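Local coordinates for protein cellulose 1,4-beta-cellobiosidase (Clostridium thermocellum, PDB 3ZQX) that is the family 3b carbohydrate-binding module of a cellulosomal cellobiohydrolase, from a family of cellulose binders, though probably adhesion-deficient in its natural form, at residues N11-K20 with V100-Q111; Y33-Y43 with G128-G136. The protein carries 1 engineered substitution. One frame throughout, in Å; residues are numbered along the deposited sequence. Where two conformers were deposited one is given.

How the contacts relate
Ile19 of contact 1 and Tyr42 of contact 2 meet in the interior, Ile19 CG2 lying 3.7 Å from Tyr42 OH, and Ile101 CD1 packs on the ring of the same tyrosine. The pair illustrates how a beta sandwich is held: by packing between its sheets and by bonds within each. Contact 1 (11-20 with 100-111) ties strand 15-27 to strands 97-103 and 109-110 in one sheet; contact 2 (33-43 with 128-136) pairs two neighbouring strands of the opposing five-stranded sheet. Their centres lie about 23 Å apart, on opposite sides of the chain's centre. Asp110 O of contact 1 binds the calcium ion directly, whereas the side chain of Tyr42 is about 9 Å from the calcium ion.

Contact 1 of 2, residues N11-K20 with V100-Q111; sequences NTQTSTQEIK and VIRYADWSFHDQ. Engineered in segment 100-111: Trp106 (natural residue Asn). With CA (calcium ion), chain B.
The imidazole of His109 is packed on both faces: Ile19 CG1 sits over the centre of one, 3.7 Å from the ring centroid, and Tyr103 CE2 lies over the opposite face, nearer the rim. The setting is antiparallel pairing within one sheet of the CBM3 beta sandwich, bridged at Ser15-Asp110, Thr16-His109, Ile19-Ile101 and Lys20-Val100. Thr16 O lies at the edge of the His109 ring. The Phe108 ring takes Gln17 CG over its centre in a CH-pi contact, with the Gln17 amide nearly parallel to it, 8° apart.

Gln17 NE2 meets a lone pair of Trp106 O at 2.9 Å, in the carbonyl plane. Trp106 is an engineered residue; its ring has Glu18 OE2 near its edge and lays CZ2 over one face of the Arg102 guanidinium. Arg102 NH1 bonds Glu18 OE2 in the guanidinium plane, completing a salt bridge, and also bonds Tyr57.

Asp110 O binds calcium, with Thr45, Glu47, Asn113 and Asp114 completing the protein ligands. Next to it, the extended Gln111 chain carries its amide into the loop at 11-14: NE2 donates to Gln13 O at 2.8 Å and to Asn11 O at 3.0 Å, both close to the amide plane.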
loop_
_atom_site.group_PDB
_atom_site.type_symbol
_atom_site.label_atom_id
_atom_site.label_comp_id
_atom_site.label_asym_id
_atom_site.label_seq_id
_atom_site.Cartn_x
_atom_site.Cartn_y
_atom_site.Cartn_z
ATOM N N ASN A 11 11.334 -7.287 -1.275
ATOM C CA ASN A 11 11.525 -8.653 -0.803
ATOM C C ASN A 11 10.680 -9.612 -1.627
ATOM O O ASN A 11 9.451 -9.647 -1.528
ATOM C CB ASN A 11 11.125 -8.775 0.666
ATOM C CG ASN A 11 12.214 -8.314 1.613
ATOM O OD1 ASN A 11 13.275 -7.859 1.188
ATOM N ND2 ASN A 11 11.951 -8.422 2.908
ATOM N N THR A 12 11.375 -10.406 -2.435
ATOM C CA THR A 12 10.745 -11.304 -3.394
ATOM C C THR A 12 10.604 -12.745 -2.922
ATOM O O THR A 12 9.991 -13.560 -3.605
ATOM C CB THR A 12 11.542 -11.322 -4.705
ATOM O OG1 THR A 12 12.883 -11.741 -4.434
ATOM C CG2 THR A 12 11.581 -9.933 -5.320
ATOM N N GLN A 13 11.149 -13.057 -1.752
ATOM C CA GLN A 13 11.117 -14.426 -1.247
ATOM C C GLN A 13 9.715 -14.794 -0.790
ATOM O O GLN A 13 9.062 -14.009 -0.109
ATOM C CB GLN A 13 12.076 -14.575 -0.066
ATOM C CG GLN A 13 13.548 -14.490 -0.434
ATOM C CD GLN A 13 14.071 -15.779 -1.035
ATOM O OE1 GLN A 13 14.428 -16.711 -0.314
ATOM N NE2 GLN A 13 14.120 -15.838 -2.361
ATOM N N THR A 14 9.265 -15.984 -1.178
ATOM C CA THR A 14 7.967 -16.501 -0.757
ATOM C C THR A 14 7.852 -16.429 0.764
ATOM O O THR A 14 6.905 -15.856 1.319
ATOM C CB THR A 14 7.772 -17.965 -1.236
ATOM O OG1 THR A 14 7.773 -18.000 -2.667
ATOM C CG2 THR A 14 6.457 -18.531 -0.721
ATOM N N SER A 15 8.848 -16.996 1.430
ATOM C CA SER A 15 8.868 -17.073 2.877
ATOM C C SER A 15 9.777 -15.975 3.415
ATOM O O SER A 15 10.979 -15.959 3.126
ATOM C CB SER A 15 9.371 -18.442 3.320
ATOM O OG SER A 15 9.587 -18.465 4.716
ATOM N N THR A 16 9.203 -15.029 4.151
ATOM C CA THR A 16 9.989 -13.931 4.693
ATOM C C THR A 16 9.304 -13.366 5.916
ATOM O O THR A 16 8.078 -13.406 6.014
ATOM C CB THR A 16 10.171 -12.799 3.656
ATOM O OG1 THR A 16 10.895 -11.718 4.251
ATOM C CG2 THR A 16 8.827 -12.283 3.167
ATOM N N GLN A 17 10.086 -12.798 6.822
ATOM C CA GLN A 17 9.521 -12.095 7.959
ATOM C C GLN A 17 9.041 -10.690 7.602
ATOM O O GLN A 17 8.350 -10.061 8.405
ATOM C CB GLN A 17 10.539 -12.025 9.088
ATOM C CG GLN A 17 10.885 -13.381 9.654
ATOM C CD GLN A 17 12.213 -13.364 10.361
ATOM O OE1 GLN A 17 13.235 -13.044 9.759
ATOM N NE2 GLN A 17 12.206 -13.663 11.654
ATOM N N GLU A 18 9.431 -10.176 6.438
ATOM C CA GLU A 18 9.050 -8.826 6.049
ATOM C C GLU A 18 8.534 -8.773 4.617
ATOM O O GLU A 18 9.290 -8.964 3.666
ATOM C CB GLU A 18 10.253 -7.886 6.184
ATOM C CG GLU A 18 10.711 -7.705 7.620
ATOM C CD GLU A 18 11.828 -6.693 7.766
ATOM O OE1 GLU A 18 12.601 -6.510 6.807
ATOM O OE2 GLU A 18 11.926 -6.076 8.843
ATOM N N ILE A 19 7.251 -8.465 4.451
ATOM C CA ILE A 19 6.778 -7.980 3.164
ATOM C C ILE A 19 7.435 -6.621 2.987
ATOM O O ILE A 19 7.480 -5.851 3.944
ATOM C CB ILE A 19 5.239 -7.837 3.142
ATOM C CG1 ILE A 19 4.563 -9.195 3.357
ATOM C CG2 ILE A 19 4.781 -7.173 1.857
ATOM C CD1 ILE A 19 3.059 -9.108 3.556
ATOM N N LYS A 20 8.032 -6.356 1.826
ATOM C CA LYS A 20 8.734 -5.095 1.643
ATOM C C LYS A 20 8.665 -4.633 0.202
ATOM O O LYS A 20 9.031 -5.378 -0.711
ATOM C CB LYS A 20 10.199 -5.246 2.066
ATOM C CG LYS A 20 11.015 -3.961 1.993
ATOM C CD LYS A 20 12.444 -4.158 2.466
ATOM C CE LYS A 20 13.238 -2.867 2.374
ATOM N NZ LYS A 20 14.635 -3.039 2.837
ATOM N N VAL A 100 7.205 -1.824 4.965
ATOM C CA VAL A 100 7.478 -3.141 5.509
ATOM C C VAL A 100 6.263 -3.552 6.331
ATOM O O VAL A 100 5.708 -2.732 7.088
ATOM C CB VAL A 100 8.719 -3.113 6.416
ATOM C CG1 VAL A 100 8.765 -4.334 7.330
ATOM C CG2 VAL A 100 9.985 -3.013 5.573
ATOM N N ILE A 101 5.841 -4.805 6.169
ATOM C CA ILE A 101 4.827 -5.392 7.034
ATOM C C ILE A 101 5.455 -6.590 7.720
ATOM O O ILE A 101 5.972 -7.506 7.060
ATOM C CB ILE A 101 3.588 -5.873 6.250
ATOM C CG1 ILE A 101 2.961 -4.731 5.449
ATOM C CG2 ILE A 101 2.568 -6.503 7.198
ATOM C CD1 ILE A 101 2.044 -5.204 4.347
ATOM N N ARG A 102 5.444 -6.584 9.045
ATOM C CA ARG A 102 6.043 -7.666 9.809
ATOM C C ARG A 102 5.171 -8.005 10.999
ATOM O O ARG A 102 4.202 -7.308 11.282
ATOM C CB ARG A 102 7.456 -7.304 10.250
ATOM C CG ARG A 102 7.558 -6.150 11.197
ATOM C CD ARG A 102 9.051 -5.908 11.368
ATOM N NE ARG A 102 9.381 -4.754 12.184
ATOM C CZ ARG A 102 10.353 -3.891 11.899
ATOM N NH1 ARG A 102 11.095 -4.031 10.800
ATOM N NH2 ARG A 102 10.576 -2.878 12.714
ATOM N N TYR A 103 5.485 -9.107 11.663
ATOM C CA TYR A 103 4.823 -9.476 12.904
ATOM C C TYR A 103 5.625 -9.048 14.128
ATOM O O TYR A 103 6.858 -9.064 14.109
ATOM C CB TYR A 103 4.632 -10.984 12.953
ATOM C CG TYR A 103 3.596 -11.512 11.996
ATOM C CD1 TYR A 103 2.254 -11.462 12.317
ATOM C CD2 TYR A 103 3.959 -12.066 10.774
ATOM C CE1 TYR A 103 1.293 -11.952 11.457
ATOM C CE2 TYR A 103 3.006 -12.561 9.903
ATOM C CZ TYR A 103 1.675 -12.499 10.247
ATOM O OH TYR A 103 0.694 -12.989 9.415
ATOM N N ALA A 104 4.930 -8.680 15.203
ATOM C CA ALA A 104 5.598 -8.344 16.457
ATOM C C ALA A 104 6.512 -9.464 16.939
ATOM O O ALA A 104 7.539 -9.203 17.560
ATOM C CB ALA A 104 4.573 -8.007 17.531
ATOM N N ASP A 105 6.124 -10.708 16.691
ATOM C CA ASP A 105 6.932 -11.856 17.092
ATOM C C ASP A 105 7.885 -12.355 15.999
ATOM O O ASP A 105 8.504 -13.403 16.146
ATOM C CB ASP A 105 6.071 -12.988 17.659
ATOM C CG ASP A 105 5.206 -13.654 16.614
ATOM O OD1 ASP A 105 5.288 -13.264 15.429
ATOM O OD2 ASP A 105 4.436 -14.568 16.984
ATOM N N TRP A 106 7.965 -11.629 14.891
ATOM C CA TRP A 106 8.901 -11.962 13.820
ATOM C C TRP A 106 8.605 -13.307 13.156
ATOM O O TRP A 106 9.498 -13.961 12.626
ATOM C CB TRP A 106 10.357 -11.841 14.298
ATOM C CG TRP A 106 10.763 -10.414 14.520
ATOM C CD1 TRP A 106 10.814 -9.749 15.711
ATOM C CD2 TRP A 106 11.165 -9.478 13.518
ATOM N NE1 TRP A 106 11.222 -8.451 15.507
ATOM C CE2 TRP A 106 11.446 -8.261 14.169
ATOM C CE3 TRP A 106 11.310 -9.549 12.129
ATOM C CZ2 TRP A 106 11.871 -7.126 13.478
ATOM C CZ3 TRP A 106 11.731 -8.422 11.447
ATOM C CH2 TRP A 106 12.006 -7.228 12.122
ATOM N N SER A 107 7.325 -13.673 13.129
ATOM C CA SER A 107 6.871 -14.837 12.376
ATOM C C SER A 107 7.053 -14.637 10.878
ATOM O O SER A 107 7.195 -13.513 10.400
ATOM C CB SER A 107 5.390 -15.106 12.643
ATOM O OG SER A 107 5.152 -15.470 13.990
ATOM N N PHE A 108 7.045 -15.744 10.141
ATOM C CA PHE A 108 7.200 -15.711 8.690
ATOM C C PHE A 108 5.876 -15.586 7.944
ATOM O O PHE A 108 4.926 -16.334 8.205
ATOM C CB PHE A 108 7.903 -16.977 8.196
ATOM C CG PHE A 108 9.367 -17.027 8.510
ATOM C CD1 PHE A 108 9.809 -17.417 9.761
ATOM C CD2 PHE A 108 10.305 -16.689 7.551
ATOM C CE1 PHE A 108 11.160 -17.467 10.051
ATOM C CE2 PHE A 108 11.659 -16.746 7.837
ATOM C CZ PHE A 108 12.082 -17.137 9.087
ATOM N N HIS A 109 5.837 -14.657 6.998
ATOM C CA HIS A 109 4.788 -14.622 5.993
ATOM C C HIS A 109 4.988 -15.696 4.939
ATOM O O HIS A 109 6.114 -16.124 4.680
ATOM C CB HIS A 109 4.848 -13.325 5.188
ATOM C CG HIS A 109 4.646 -12.074 5.972
ATOM N ND1 HIS A 109 3.400 -11.617 6.337
ATOM C CD2 HIS A 109 5.532 -11.136 6.381
ATOM C CE1 HIS A 109 3.529 -10.460 6.963
ATOM N NE2 HIS A 109 4.813 -10.144 6.999
ATOM N N ASP A 110 3.888 -16.078 4.296
ATOM C CA ASP A 110 3.921 -16.720 2.984
ATOM C C ASP A 110 3.374 -15.687 2.010
ATOM O O ASP A 110 2.199 -15.349 2.060
ATOM C CB ASP A 110 3.026 -17.959 3.004
ATOM C CG ASP A 110 2.953 -18.665 1.663
ATOM O OD1 ASP A 110 3.499 -18.167 0.663
ATOM O OD2 ASP A 110 2.316 -19.740 1.617
ATOM N N GLN A 111 4.221 -15.161 1.139
ATOM C CA GLN A 111 3.767 -14.138 0.205
ATOM C C GLN A 111 3.079 -14.718 -1.021
ATOM O O GLN A 111 2.430 -13.979 -1.760
ATOM C CB GLN A 111 4.927 -13.257 -0.260
ATOM C CG GLN A 111 5.647 -12.528 0.845
ATOM C CD GLN A 111 6.427 -11.347 0.318
ATOM O OE1 GLN A 111 5.891 -10.243 0.208
ATOM N NE2 GLN A 111 7.690 -11.569 -0.025
HETATM CA CA CA B . 0.102 -14.663 3.022
HETATM O O HOH W 1 7.319 -8.030 -0.502
HETATM O O HOH W 2 6.266 -19.014 4.895
HETATM O O HOH W 3 7.609 -10.860 10.913
HETATM O O HOH W 4 1.721 -12.858 3.702
#

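Contact 2 of 2, residues Y33-Y43 with G128-G136; sequences YSLKDIVLRYY and GKVTLYKNG
Val39 and Tyr133 form one of two hydrogen-bonded pairs between the antiparallel strands 38-43 and 130-134: Val39 N reaches Tyr133 O at 2.9 Å, and Tyr133 N returns the bond to Val39 O. Arg41 and Thr131 exchange a second pair of bonds, with Leu40 and Leu132 facing each other as the non-hydrogen-bonded pair between them.

On the inner face, Leu132 CD2 touches Leu40 CB at 3.7 Å, while Val130 CG1 packs against Leu40 CG. Phe23 of strand 15-27 meets Leu40, and Val3 and Val5 of strand 3-9 meet Leu132, placing this layer in the hydrophobic core between the sheets of the sandwich.

The other face, with Val39, Arg41, Thr131 and Tyr133, is mixed and largely polar or aromatic. Thr131 OG1, set between its backbone N and carbonyl carbon (chi1 53°), comes to the edge of the Tyr43 ring and shares a 2.8 Å hydrogen bond with Tyr43 OH. One water accepts from Arg41 NH1 and joins the hydroxyls of Tyr43 and Tyr133. The Arg41 chain crosses Tyr133 at about a right angle, its CD lying 4.0 Å from Tyr133 CE1, while Gln80 of strand 78-83 accepts from Arg41 NE.

At the far end, Lys134 starts extended but bends at its last two torsions (chi3 52°, chi4 66°), folding its tail over one face of the Tyr33 ring. Its CD lies 3.8 Å from the ring centroid, and Lys134 NZ turns to donate to Tyr33 OH at 3.1 Å. Asp2 receives both groups, as a salt-bridge partner of Lys134 NZ and through a hydrogen bond with Tyr33 OH. The ammonium is thus held by an anion and a phenol oxygen together, a setting that would probably favour its charged form.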
loop_
_atom_site.group_PDB
_atom_site.type_symbol
_atom_site.label_atom_id
_atom_site.label_comp_id
_atom_site.label_asym_id
_atom_site.label_seq_id
_atom_site.Cartn_x
_atom_site.Cartn_y
_atom_site.Cartn_z
ATOM N N TYR A 33 -5.795 17.455 -4.056
ATOM C CA TYR A 33 -6.437 16.784 -2.934
ATOM C C TYR A 33 -5.657 16.984 -1.653
ATOM O O TYR A 33 -4.482 17.369 -1.678
ATOM C CB TYR A 33 -6.510 15.278 -3.176
ATOM C CG TYR A 33 -7.345 14.862 -4.352
ATOM C CD1 TYR A 33 -8.676 15.239 -4.452
ATOM C CD2 TYR A 33 -6.808 14.071 -5.352
ATOM C CE1 TYR A 33 -9.450 14.852 -5.514
ATOM C CE2 TYR A 33 -7.576 13.667 -6.426
ATOM C CZ TYR A 33 -8.900 14.059 -6.495
ATOM O OH TYR A 33 -9.696 13.661 -7.545
ATOM N N SER A 34 -6.306 16.686 -0.534
ATOM C CA SER A 34 -5.579 16.304 0.662
ATOM C C SER A 34 -5.503 14.783 0.736
ATOM O O SER A 34 -6.511 14.094 0.536
ATOM C CB SER A 34 -6.265 16.809 1.920
ATOM O OG SER A 34 -5.583 16.286 3.045
ATOM N N LEU A 35 -4.319 14.265 1.035
ATOM C CA LEU A 35 -4.163 12.846 1.262
ATOM C C LEU A 35 -5.027 12.342 2.413
ATOM O O LEU A 35 -5.280 11.139 2.500
ATOM C CB LEU A 35 -2.694 12.490 1.488
ATOM C CG LEU A 35 -1.866 12.472 0.205
ATOM C CD1 LEU A 35 -0.390 12.650 0.513
ATOM C CD2 LEU A 35 -2.094 11.171 -0.547
ATOM N N LYS A 36 -5.502 13.225 3.286
ATOM C CA LYS A 36 -6.377 12.776 4.360
ATOM C C LYS A 36 -7.637 12.114 3.808
ATOM O O LYS A 36 -8.294 11.343 4.515
ATOM C CB LYS A 36 -6.758 13.933 5.277
ATOM C CG LYS A 36 -7.838 14.832 4.701
ATOM C CD LYS A 36 -8.125 16.019 5.607
ATOM C CE LYS A 36 -9.175 16.934 4.990
ATOM N NZ LYS A 36 -10.458 16.212 4.748
ATOM N N ASP A 37 -7.966 12.411 2.549
ATOM C CA ASP A 37 -9.170 11.887 1.901
ATOM C C ASP A 37 -8.932 10.615 1.082
ATOM O O ASP A 37 -9.867 10.089 0.474
ATOM C CB ASP A 37 -9.798 12.964 1.020
ATOM C CG ASP A 37 -10.335 14.110 1.827
ATOM O OD1 ASP A 37 -10.874 13.861 2.928
ATOM O OD2 ASP A 37 -10.213 15.264 1.378
ATOM N N ILE A 38 -7.705 10.115 1.079
ATOM C CA ILE A 38 -7.343 8.970 0.248
ATOM C C ILE A 38 -6.975 7.755 1.098
ATOM O O ILE A 38 -6.261 7.891 2.095
ATOM C CB ILE A 38 -6.190 9.363 -0.706
ATOM C CG1 ILE A 38 -6.682 10.415 -1.708
ATOM C CG2 ILE A 38 -5.621 8.145 -1.411
ATOM C CD1 ILE A 38 -5.591 11.115 -2.480
ATOM N N VAL A 39 -7.488 6.588 0.717
ATOM C CA VAL A 39 -7.213 5.332 1.395
ATOM C C VAL A 39 -6.530 4.398 0.404
ATOM O O VAL A 39 -7.036 4.184 -0.700
ATOM C CB VAL A 39 -8.533 4.689 1.868
ATOM C CG1 VAL A 39 -8.292 3.297 2.423
ATOM C CG2 VAL A 39 -9.227 5.572 2.902
ATOM N N LEU A 40 -5.382 3.851 0.792
ATOM C CA LEU A 40 -4.658 2.872 -0.018
ATOM C C LEU A 40 -4.754 1.496 0.639
ATOM O O LEU A 40 -4.661 1.391 1.864
ATOM C CB LEU A 40 -3.188 3.297 -0.140
ATOM C CG LEU A 40 -2.211 2.361 -0.865
ATOM C CD1 LEU A 40 -1.057 3.139 -1.494
ATOM C CD2 LEU A 40 -1.680 1.277 0.055
ATOM N N ARG A 41 -4.938 0.442 -0.163
ATOM C CA ARG A 41 -4.925 -0.919 0.381
ATOM C C ARG A 41 -4.018 -1.854 -0.404
ATOM O O ARG A 41 -4.066 -1.909 -1.640
ATOM C CB ARG A 41 -6.340 -1.504 0.459
ATOM C CG ARG A 41 -7.216 -0.751 1.438
ATOM C CD ARG A 41 -8.637 -1.291 1.511
ATOM N NE ARG A 41 -9.364 -0.544 2.538
ATOM C CZ ARG A 41 -10.674 -0.609 2.743
ATOM N NH1 ARG A 41 -11.433 -1.371 1.975
ATOM N NH2 ARG A 41 -11.222 0.109 3.717
ATOM N N TYR A 42 -3.183 -2.571 0.349
ATOM C CA TYR A 42 -2.315 -3.627 -0.154
ATOM C C TYR A 42 -2.806 -4.943 0.436
ATOM O O TYR A 42 -2.817 -5.118 1.656
ATOM C CB TYR A 42 -0.856 -3.356 0.269
ATOM C CG TYR A 42 0.121 -4.461 -0.110
ATOM C CD1 TYR A 42 0.303 -5.569 0.705
ATOM C CD2 TYR A 42 0.855 -4.392 -1.292
ATOM C CE1 TYR A 42 1.187 -6.579 0.355
ATOM C CE2 TYR A 42 1.731 -5.396 -1.654
ATOM C CZ TYR A 42 1.902 -6.488 -0.831
ATOM O OH TYR A 42 2.783 -7.473 -1.223
ATOM N N TYR A 43 -3.239 -5.848 -0.437
ATOM C CA TYR A 43 -3.940 -7.065 -0.035
ATOM C C TYR A 43 -2.988 -8.223 0.190
ATOM O O TYR A 43 -2.173 -8.546 -0.674
ATOM C CB TYR A 43 -4.992 -7.429 -1.094
ATOM C CG TYR A 43 -6.014 -6.331 -1.260
ATOM C CD1 TYR A 43 -7.110 -6.254 -0.417
ATOM C CD2 TYR A 43 -5.845 -5.326 -2.215
ATOM C CE1 TYR A 43 -8.034 -5.226 -0.533
ATOM C CE2 TYR A 43 -6.759 -4.293 -2.342
ATOM C CZ TYR A 43 -7.851 -4.249 -1.504
ATOM O OH TYR A 43 -8.740 -3.210 -1.639
ATOM N N GLY A 128 -2.367 -2.183 -10.676
ATOM C CA GLY A 128 -3.782 -2.262 -10.387
ATOM C C GLY A 128 -4.169 -3.149 -9.221
ATOM O O GLY A 128 -5.352 -3.215 -8.876
ATOM N N LYS A 129 -3.209 -3.839 -8.609
ATOM C CA LYS A 129 -3.548 -4.722 -7.491
ATOM C C LYS A 129 -3.393 -4.069 -6.121
ATOM O O LYS A 129 -3.598 -4.723 -5.105
ATOM C CB LYS A 129 -2.793 -6.045 -7.575
ATOM C CG LYS A 129 -3.210 -6.881 -8.774
ATOM C CD LYS A 129 -2.431 -8.185 -8.845
ATOM C CE LYS A 129 -2.851 -9.009 -10.051
ATOM N NZ LYS A 129 -2.037 -10.253 -10.175
ATOM N N VAL A 130 -3.046 -2.788 -6.109
ATOM C CA VAL A 130 -3.113 -1.958 -4.912
ATOM C C VAL A 130 -4.168 -0.913 -5.215
ATOM O O VAL A 130 -4.098 -0.242 -6.241
ATOM C CB VAL A 130 -1.742 -1.317 -4.597
ATOM C CG1 VAL A 130 -1.840 -0.278 -3.481
ATOM C CG2 VAL A 130 -0.743 -2.403 -4.237
ATOM N N THR A 131 -5.141 -0.770 -4.331
ATOM C CA THR A 131 -6.300 0.070 -4.601
ATOM C C THR A 131 -6.216 1.415 -3.895
ATOM O O THR A 131 -5.528 1.569 -2.872
ATOM C CB THR A 131 -7.589 -0.607 -4.148
ATOM O OG1 THR A 131 -7.421 -0.992 -2.782
ATOM C CG2 THR A 131 -7.916 -1.822 -5.020
ATOM N N LEU A 132 -6.870 2.403 -4.497
ATOM C CA LEU A 132 -7.159 3.667 -3.829
ATOM C C LEU A 132 -8.656 3.902 -3.775
ATOM O O LEU A 132 -9.370 3.671 -4.762
ATOM C CB LEU A 132 -6.538 4.855 -4.556
ATOM C CG LEU A 132 -5.025 4.868 -4.688
ATOM C CD1 LEU A 132 -4.584 6.050 -5.540
ATOM C CD2 LEU A 132 -4.362 4.890 -3.314
ATOM N N TYR A 133 -9.104 4.403 -2.623
ATOM C CA TYR A 133 -10.478 4.841 -2.408
ATOM C C TYR A 133 -10.481 6.308 -2.029
ATOM O O TYR A 133 -9.567 6.795 -1.337
ATOM C CB TYR A 133 -11.139 4.045 -1.283
ATOM C CG TYR A 133 -11.315 2.583 -1.606
ATOM C CD1 TYR A 133 -10.282 1.676 -1.402
ATOM C CD2 TYR A 133 -12.506 2.107 -2.131
ATOM C CE1 TYR A 133 -10.438 0.335 -1.704
ATOM C CE2 TYR A 133 -12.666 0.759 -2.436
ATOM C CZ TYR A 133 -11.622 -0.116 -2.222
ATOM O OH TYR A 133 -11.753 -1.458 -2.516
ATOM N N LYS A 134 -11.486 7.018 -2.524
ATOM C CA LYS A 134 -11.667 8.419 -2.214
ATOM C C LYS A 134 -13.152 8.722 -2.357
ATOM O O LYS A 134 -13.794 8.242 -3.295
ATOM C CB LYS A 134 -10.847 9.237 -3.204
ATOM C CG LYS A 134 -11.031 10.726 -3.097
ATOM C CD LYS A 134 -9.990 11.479 -3.920
ATOM C CE LYS A 134 -9.926 10.986 -5.364
ATOM N NZ LYS A 134 -11.167 11.268 -6.141
ATOM N N ASN A 135 -13.691 9.546 -1.472
ATOM C CA ASN A 135 -15.103 9.892 -1.517
ATOM C C ASN A 135 -16.005 8.665 -1.543
ATOM O O ASN A 135 -17.038 8.666 -2.196
ATOM C CB ASN A 135 -15.410 10.797 -2.709
ATOM C CG ASN A 135 -16.745 11.511 -2.560
ATOM O OD1 ASN A 135 -17.109 11.947 -1.466
ATOM N ND2 ASN A 135 -17.483 11.624 -3.651
ATOM N N GLY A 136 -15.598 7.616 -0.832
ATOM C CA GLY A 136 -16.401 6.409 -0.712
ATOM C C GLY A 136 -16.432 5.554 -1.964
ATOM O O GLY A 136 -17.244 4.631 -2.075
HETATM O O HOH W 5 -12.474 10.620 0.798
HETATM O O HOH W 6 -10.914 -3.470 -0.048
#